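Local coordinates for plasmid pRiA4b Orf3-like domain-containing protein (Methanosarcina mazei, PDB 2I1S) that is of unknown function, but belongs to the family of plasmid pRiA4b ORF-3-like proteins and folds around a mixed beta sheet backed by a helix, at residues 102-105 with 111-114; 7-12 with 88-93. All blocks are in the same frame, centred on the assembly; numbering follows the deposited sequence.

Contact 1 (102-105 with 111-114); sequences LYTY and WQVK
The carbonyl O of Tyr103 takes a short, nearly straight bond from Val113 N, 2.7 Å away, with 168° at the hydrogen. The same oxygen also receives a CA-H...O contact from Gln112 CA at 3.2 Å. Tyr103 N answers by donating to Val113 O at 2.9 Å, which makes Tyr103 and Val113 an antiparallel hydrogen-bonded pair. Two residues along, at the next hydrogen-bonded pair, Tyr105 N donates to Trp111 O at 2.9 Å, while the return bond from Trp111 N to Tyr105 O is weak, bent to 134° at the end next to the turn. These strands are the two arms of a beta hairpin in the middle of the mixed sheet. Strand 53-58 flanks the 102-105 arm, and strand 7-15 flanks the other.

Tyr103, Tyr105, Trp111 and Val113 share one face, where helix 34-44 lies against the two tyrosines. Tyr103 and Val113 stand side by side, the methyl CG2 of Val113 coming at the edge of the tyrosine ring, 3.8 Å from CD2. With CG swung away from the backbone N (chi1 174°), the Tyr103 ring reaches out to the helix, and its OH bonds to His38 and Gln42. Trp111 slants across Tyr105 and meets it more loosely, CD1 to CD2 at 4.1 Å. Both rings also meet Trp47, and the Tyr105 hydroxyl is fixed by Glu142 and Tyr50 N.

The other face is more polar and partly open. Here Thr104 and Gln112 run alongside each other, and one water ties them together, 2.7 Å from Thr104 OG1 and accepting from Gln112 NE2. Leu102 lies aslant the glutamine chain, laying CD1 against Gln112 CB while CD2 approaches the amide nitrogen NE2 at 3.6 Å.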
ATOM      1  N   LEU A 102      -3.812  -1.153   9.316  1.00 35.12           N
ATOM      2  CA  LEU A 102      -3.267  -2.269   8.550  1.00 34.51           C
ATOM      3  C   LEU A 102      -4.139  -2.608   7.317  1.00 33.28           C
ATOM      4  O   LEU A 102      -5.343  -2.840   7.437  1.00 33.61           O
ATOM      5  CB  LEU A 102      -3.075  -3.488   9.436  1.00 33.89           C
ATOM      6  CG  LEU A 102      -2.412  -4.680   8.721  1.00 35.74           C
ATOM      7  CD1 LEU A 102      -0.917  -4.449   8.400  1.00 33.27           C
ATOM      8  CD2 LEU A 102      -2.642  -5.955   9.575  1.00 34.70           C
ATOM      9  N   TYR A 103      -3.511  -2.652   6.156  1.00 32.10           N
ATOM     10  CA  TYR A 103      -4.162  -3.024   4.893  1.00 31.52           C
ATOM     11  C   TYR A 103      -3.651  -4.380   4.442  1.00 31.41           C
ATOM     12  O   TYR A 103      -2.457  -4.550   4.249  1.00 31.86           O
ATOM     13  CB  TYR A 103      -3.825  -1.977   3.828  1.00 30.47           C
ATOM     14  CG  TYR A 103      -4.282  -2.233   2.408  1.00 30.08           C
ATOM     15  CD1 TYR A 103      -5.587  -1.957   2.006  1.00 32.06           C
ATOM     16  CD2 TYR A 103      -3.394  -2.678   1.439  1.00 31.80           C
ATOM     17  CE1 TYR A 103      -6.005  -2.146   0.675  1.00 31.69           C
ATOM     18  CE2 TYR A 103      -3.799  -2.866   0.096  1.00 30.96           C
ATOM     19  CZ  TYR A 103      -5.102  -2.593  -0.285  1.00 32.54           C
ATOM     20  OH  TYR A 103      -5.495  -2.735  -1.633  1.00 30.03           O
ATOM     21  N   THR A 104      -4.557  -5.326   4.264  1.00 31.77           N
ATOM     22  CA  THR A 104      -4.243  -6.619   3.680  1.00 32.39           C
ATOM     23  C   THR A 104      -4.840  -6.707   2.254  1.00 32.65           C
ATOM     24  O   THR A 104      -6.000  -6.357   2.013  1.00 32.47           O
ATOM     25  CB  THR A 104      -4.761  -7.779   4.595  1.00 32.67           C
ATOM     26  OG1 THR A 104      -4.222  -7.618   5.918  1.00 33.02           O
ATOM     27  CG2 THR A 104      -4.369  -9.178   4.048  1.00 32.49           C
ATOM     28  N   TYR A 105      -4.018  -7.152   1.310  1.00 32.72           N
ATOM     29  CA  TYR A 105      -4.418  -7.353  -0.060  1.00 32.48           C
ATOM     30  C   TYR A 105      -3.922  -8.746  -0.479  1.00 33.43           C
ATOM     31  O   TYR A 105      -2.744  -9.083  -0.264  1.00 33.80           O
ATOM     32  CB  TYR A 105      -3.819  -6.251  -0.946  1.00 32.02           C
ATOM     33  CG  TYR A 105      -3.948  -6.529  -2.432  1.00 32.07           C
ATOM     34  CD1 TYR A 105      -5.227  -6.626  -3.035  1.00 32.77           C
ATOM     35  CD2 TYR A 105      -2.812  -6.746  -3.234  1.00 28.67           C
ATOM     36  CE1 TYR A 105      -5.380  -6.901  -4.410  1.00 29.60           C
ATOM     37  CE2 TYR A 105      -2.942  -7.010  -4.605  1.00 27.19           C
ATOM     38  CZ  TYR A 105      -4.253  -7.107  -5.189  1.00 30.32           C
ATOM     39  OH  TYR A 105      -4.440  -7.369  -6.554  1.00 29.60           O
ATOM     40  N   TRP A 111      -0.406 -10.036   1.453  1.00 37.44           N
ATOM     41  CA  TRP A 111       0.372  -8.801   1.473  1.00 37.35           C
ATOM     42  C   TRP A 111      -0.223  -7.867   2.483  1.00 37.15           C
ATOM     43  O   TRP A 111      -1.446  -7.651   2.497  1.00 37.20           O
ATOM     44  CB  TRP A 111       0.364  -8.102   0.097  1.00 36.07           C
ATOM     45  CG  TRP A 111       0.872  -8.964  -1.058  1.00 34.23           C
ATOM     46  CD1 TRP A 111       0.169  -9.325  -2.163  1.00 32.06           C
ATOM     47  CD2 TRP A 111       2.192  -9.528  -1.214  1.00 32.69           C
ATOM     48  NE1 TRP A 111       0.947 -10.103  -2.988  1.00 32.39           N
ATOM     49  CE2 TRP A 111       2.197 -10.234  -2.442  1.00 33.02           C
ATOM     50  CE3 TRP A 111       3.365  -9.514  -0.429  1.00 31.75           C
ATOM     51  CZ2 TRP A 111       3.339 -10.925  -2.921  1.00 34.32           C
ATOM     52  CZ3 TRP A 111       4.496 -10.201  -0.885  1.00 31.64           C
ATOM     53  CH2 TRP A 111       4.481 -10.891  -2.141  1.00 33.66           C
ATOM     54  N   GLN A 112       0.648  -7.263   3.283  1.00 37.76           N
ATOM     55  CA  GLN A 112       0.216  -6.301   4.301  1.00 36.56           C
ATOM     56  C   GLN A 112       0.954  -5.017   4.164  1.00 36.66           C
ATOM     57  O   GLN A 112       2.190  -4.982   4.134  1.00 38.75           O
ATOM     58  CB  GLN A 112       0.409  -6.875   5.690  1.00 36.93           C
ATOM     59  CG  GLN A 112      -0.525  -8.066   5.985  1.00 37.76           C
ATOM     60  CD  GLN A 112      -0.221  -8.703   7.301  1.00 41.78           C
ATOM     61  OE1 GLN A 112       0.929  -8.947   7.629  1.00 45.17           O
ATOM     62  NE2 GLN A 112      -1.252  -8.976   8.073  1.00 44.90           N
ATOM     63  N   VAL A 113       0.192  -3.944   4.079  1.00 35.45           N
ATOM     64  CA  VAL A 113       0.757  -2.625   3.995  1.00 33.81           C
ATOM     65  C   VAL A 113       0.420  -1.880   5.289  1.00 34.20           C
ATOM     66  O   VAL A 113      -0.746  -1.818   5.655  1.00 33.44           O
ATOM     67  CB  VAL A 113       0.201  -1.867   2.788  1.00 33.57           C
ATOM     68  CG1 VAL A 113       0.790  -0.419   2.746  1.00 32.51           C
ATOM     69  CG2 VAL A 113       0.448  -2.656   1.487  1.00 29.84           C
ATOM     70  N   LYS A 114       1.440  -1.365   5.986  1.00 34.07           N
ATOM     71  CA  LYS A 114       1.234  -0.468   7.133  1.00 35.11           C
ATOM     72  C   LYS A 114       0.937   0.913   6.609  1.00 34.32           C
ATOM     73  O   LYS A 114       1.619   1.426   5.698  1.00 34.11           O
ATOM     74  CB  LYS A 114       2.464  -0.377   8.032  1.00 34.94           C
ATOM     75  CG  LYS A 114       2.790  -1.559   8.891  1.00 36.30           C
ATOM     76  CD  LYS A 114       4.138  -1.253   9.630  1.00 39.01           C
ATOM     77  CE  LYS A 114       4.296  -1.970  11.007  1.00 44.61           C
ATOM     78  NZ  LYS A 114       4.984  -3.294  10.874  1.00 47.62           N
TER
HETATM   79  O   HOH W   1      -4.272  -9.441   7.856  1.00 66.58           O

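Contact 2 (7-12 with 88-93)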
ATOM      1  N   LYS A   7      -7.663  20.181   3.911  1.00 54.53           N
ATOM      2  CA  LYS A   7      -6.391  19.549   4.342  1.00 54.26           C
ATOM      3  C   LYS A   7      -6.019  18.280   3.558  1.00 52.93           C
ATOM      4  O   LYS A   7      -6.893  17.611   2.959  1.00 53.37           O
ATOM      5  CB  LYS A   7      -6.420  19.240   5.852  1.00 54.01           C
ATOM      6  CG  LYS A   7      -7.320  20.207   6.665  1.00 55.74           C
ATOM      7  CD  LYS A   7      -6.940  20.300   8.140  1.00 57.00           C
ATOM      8  CE  LYS A   7      -5.877  21.397   8.397  1.00 60.62           C
ATOM      9  NZ  LYS A   7      -6.335  22.761   7.963  1.00 59.59           N
ATOM     10  N   VAL A   8      -4.721  17.968   3.540  1.00 51.08           N
ATOM     11  CA  VAL A   8      -4.250  16.685   3.020  1.00 49.39           C
ATOM     12  C   VAL A   8      -3.498  15.826   4.068  1.00 48.76           C
ATOM     13  O   VAL A   8      -2.743  16.332   4.900  1.00 49.03           O
ATOM     14  CB  VAL A   8      -3.487  16.820   1.670  1.00 49.08           C
ATOM     15  CG1 VAL A   8      -4.389  17.447   0.646  1.00 48.86           C
ATOM     16  CG2 VAL A   8      -2.261  17.636   1.811  1.00 48.27           C
ATOM     17  N   TYR A   9      -3.744  14.523   4.027  1.00 47.57           N
ATOM     18  CA  TYR A   9      -3.074  13.562   4.899  1.00 46.20           C
ATOM     19  C   TYR A   9      -1.783  13.072   4.221  1.00 45.39           C
ATOM     20  O   TYR A   9      -1.842  12.505   3.123  1.00 45.14           O
ATOM     21  CB  TYR A   9      -4.033  12.397   5.179  1.00 46.02           C
ATOM     22  CG  TYR A   9      -5.254  12.743   6.049  1.00 46.31           C
ATOM     23  CD1 TYR A   9      -5.515  14.070   6.445  1.00 46.69           C
ATOM     24  CD2 TYR A   9      -6.135  11.731   6.484  1.00 45.40           C
ATOM     25  CE1 TYR A   9      -6.611  14.391   7.255  1.00 46.02           C
ATOM     26  CE2 TYR A   9      -7.233  12.028   7.291  1.00 47.18           C
ATOM     27  CZ  TYR A   9      -7.470  13.373   7.678  1.00 47.73           C
ATOM     28  OH  TYR A   9      -8.576  13.696   8.479  1.00 48.28           O
ATOM     29  N   HIS A  10      -0.629  13.314   4.867  1.00 44.30           N
ATOM     30  CA  HIS A  10       0.666  12.755   4.458  1.00 43.17           C
ATOM     31  C   HIS A  10       0.855  11.367   5.095  1.00 42.61           C
ATOM     32  O   HIS A  10       1.060  11.246   6.331  1.00 42.57           O
ATOM     33  CB  HIS A  10       1.829  13.680   4.840  1.00 43.34           C
ATOM     34  CG  HIS A  10       1.666  15.087   4.343  1.00 46.07           C
ATOM     35  ND1 HIS A  10       2.681  15.779   3.713  1.00 49.93           N
ATOM     36  CD2 HIS A  10       0.606  15.934   4.376  1.00 47.54           C
ATOM     37  CE1 HIS A  10       2.255  16.989   3.381  1.00 48.66           C
ATOM     38  NE2 HIS A  10       0.997  17.105   3.767  1.00 50.72           N
ATOM     39  N   LEU A  11       0.773  10.332   4.241  1.00 40.50           N
ATOM     40  CA  LEU A  11       0.735   8.937   4.679  1.00 38.30           C
ATOM     41  C   LEU A  11       2.026   8.248   4.320  1.00 36.71           C
ATOM     42  O   LEU A  11       2.526   8.454   3.219  1.00 37.07           O
ATOM     43  CB  LEU A  11      -0.428   8.202   3.979  1.00 37.85           C
ATOM     44  CG  LEU A  11      -1.840   8.731   4.261  1.00 39.21           C
ATOM     45  CD1 LEU A  11      -2.875   7.933   3.448  1.00 35.16           C
ATOM     46  CD2 LEU A  11      -2.217   8.754   5.788  1.00 33.28           C
ATOM     47  N   LYS A  12       2.584   7.438   5.214  1.00 34.66           N
ATOM     48  CA  LYS A  12       3.587   6.473   4.755  1.00 33.01           C
ATOM     49  C   LYS A  12       2.939   5.116   4.615  1.00 32.90           C
ATOM     50  O   LYS A  12       2.092   4.737   5.426  1.00 32.37           O
ATOM     51  CB  LYS A  12       4.777   6.389   5.688  1.00 32.86           C
ATOM     52  CG  LYS A  12       5.957   5.637   5.102  1.00 30.60           C
ATOM     53  CD  LYS A  12       7.063   5.557   6.119  1.00 29.21           C
ATOM     54  CE  LYS A  12       8.133   4.605   5.600  1.00 30.87           C
ATOM     55  NZ  LYS A  12       9.183   4.263   6.590  1.00 26.57           N
ATOM     56  N   ALA A  88     -16.969   4.545   5.055  1.00 42.58           N
ATOM     57  CA  ALA A  88     -15.944   4.921   6.034  1.00 42.56           C
ATOM     58  C   ALA A  88     -15.025   5.991   5.453  1.00 43.45           C
ATOM     59  O   ALA A  88     -14.469   5.827   4.346  1.00 43.61           O
ATOM     60  CB  ALA A  88     -15.161   3.717   6.455  1.00 41.71           C
ATOM     61  N   LYS A  89     -14.900   7.099   6.181  1.00 43.75           N
ATOM     62  CA  LYS A  89     -14.071   8.222   5.761  1.00 44.16           C
ATOM     63  C   LYS A  89     -12.744   8.183   6.519  1.00 43.95           C
ATOM     64  O   LYS A  89     -12.737   7.870   7.701  1.00 44.59           O
ATOM     65  CB  LYS A  89     -14.810   9.531   6.050  1.00 44.36           C
ATOM     66  CG  LYS A  89     -16.025   9.798   5.141  1.00 45.87           C
ATOM     67  CD  LYS A  89     -15.577  10.261   3.731  1.00 47.07           C
ATOM     68  CE  LYS A  89     -16.522  11.314   3.088  1.00 47.55           C
ATOM     69  NZ  LYS A  89     -17.524  10.715   2.137  1.00 45.47           N
ATOM     70  N   LEU A  90     -11.627   8.494   5.859  1.00 43.71           N
ATOM     71  CA  LEU A  90     -10.324   8.566   6.564  1.00 43.25           C
ATOM     72  C   LEU A  90     -10.373   9.490   7.768  1.00 43.22           C
ATOM     73  O   LEU A  90      -9.840   9.150   8.838  1.00 43.60           O
ATOM     74  CB  LEU A  90      -9.194   9.038   5.642  1.00 43.20           C
ATOM     75  CG  LEU A  90      -8.891   8.198   4.404  1.00 42.06           C
ATOM     76  CD1 LEU A  90      -7.614   8.719   3.719  1.00 40.53           C
ATOM     77  CD2 LEU A  90      -8.778   6.740   4.746  1.00 40.37           C
ATOM     78  N   SER A  91     -11.028  10.641   7.572  1.00 43.00           N
ATOM     79  CA  SER A  91     -11.208  11.705   8.570  1.00 42.52           C
ATOM     80  C   SER A  91     -12.009  11.304   9.810  1.00 42.66           C
ATOM     81  O   SER A  91     -11.983  12.000  10.817  1.00 42.09           O
ATOM     82  CB  SER A  91     -11.846  12.940   7.918  1.00 42.43           C
ATOM     83  OG  SER A  91     -13.235  12.763   7.662  1.00 41.38           O
ATOM     84  N   ASP A  92     -12.725  10.189   9.726  1.00 43.02           N
ATOM     85  CA  ASP A  92     -13.413   9.627  10.882  1.00 43.30           C
ATOM     86  C   ASP A  92     -12.515   8.711  11.721  1.00 43.17           C
ATOM     87  O   ASP A  92     -12.844   8.412  12.877  1.00 42.97           O
ATOM     88  CB  ASP A  92     -14.647   8.867  10.416  1.00 43.79           C
ATOM     89  CG  ASP A  92     -15.785   9.805   9.999  1.00 45.77           C
ATOM     90  OD1 ASP A  92     -15.952  10.882  10.633  1.00 44.77           O
ATOM     91  OD2 ASP A  92     -16.505   9.459   9.029  1.00 48.09           O
ATOM     92  N   TYR A  93     -11.384   8.287  11.144  1.00 42.81           N
ATOM     93  CA  TYR A  93     -10.477   7.322  11.779  1.00 42.92           C
ATOM     94  C   TYR A  93      -9.071   7.833  12.099  1.00 43.58           C
ATOM     95  O   TYR A  93      -8.590   7.669  13.227  1.00 44.05           O
ATOM     96  CB  TYR A  93     -10.349   6.070  10.922  1.00 42.56           C
ATOM     97  CG  TYR A  93     -11.518   5.125  11.033  1.00 41.49           C
ATOM     98  CD1 TYR A  93     -11.519   4.114  11.976  1.00 39.75           C
ATOM     99  CD2 TYR A  93     -12.601   5.229  10.170  1.00 42.24           C
ATOM    100  CE1 TYR A  93     -12.577   3.242  12.079  1.00 40.79           C
ATOM    101  CE2 TYR A  93     -13.673   4.364  10.264  1.00 43.14           C
ATOM    102  CZ  TYR A  93     -13.665   3.370  11.227  1.00 41.58           C
ATOM    103  OH  TYR A  93     -14.727   2.492  11.331  1.00 40.32           O
TER
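The phenol ring of Tyr9 reaches from its strand to the short, weakly bonded helical turn at 90-93, meeting it obliquely. Its CE2 touches Leu90 CB at 3.9 Å, and Ser91 N lies near the same corner. Farther out, the Tyr9 hydroxyl rests on carbon: OH is 3.3 Å from Ser91 CA and 3.4 Å from Ser91 CB. The contact is therefore one of van der Waals packing. Chi2 of Tyr9 is only 5°, an uncommon setting that brings CA close to the ring plane and leaves CD2 and CE2 along the side facing Leu90. The two side chains run past one another antiparallel, and it is the leucine CB, not its methyl end, that lies nearest the ring. The turn is held by backbone bonds from Asp92 N to Lys89 O and from Tyr93 N to Leu90 O, and the Tyr93 ring has the same Lys89 O at its edge, in plane. Around the pair, Tyr9 packs on Leu117 and Ile120 of the neighbouring strand 111-122, whereas Leu90 settles on Phe34 and Leu37 of helix 34-44, the helix that also receives Leu11.

Overall arrangement
From the N terminus, segment 7-12, on strand 7-15, comes first, and its partner arrives much later: contact 2 closes only when the chain reaches 88-93, after strand 22-29, helix 34-44 and the strands 53-58, 65-69 and 82-84. The chain then moves on into strand 100-105, and contact 1 closes a tight five-residue loop as strand 111-122 turns back. The two follow in series, neither enclosing nor crossing the other, with centres about 16 Å apart. They do not touch, but both reach the same sheet, because strand 111-122 lies next to strand 7-15. Contact 1 joins adjacent central strands, whereas contact 2 ties the N-terminal strand to the turn that precedes the hairpin.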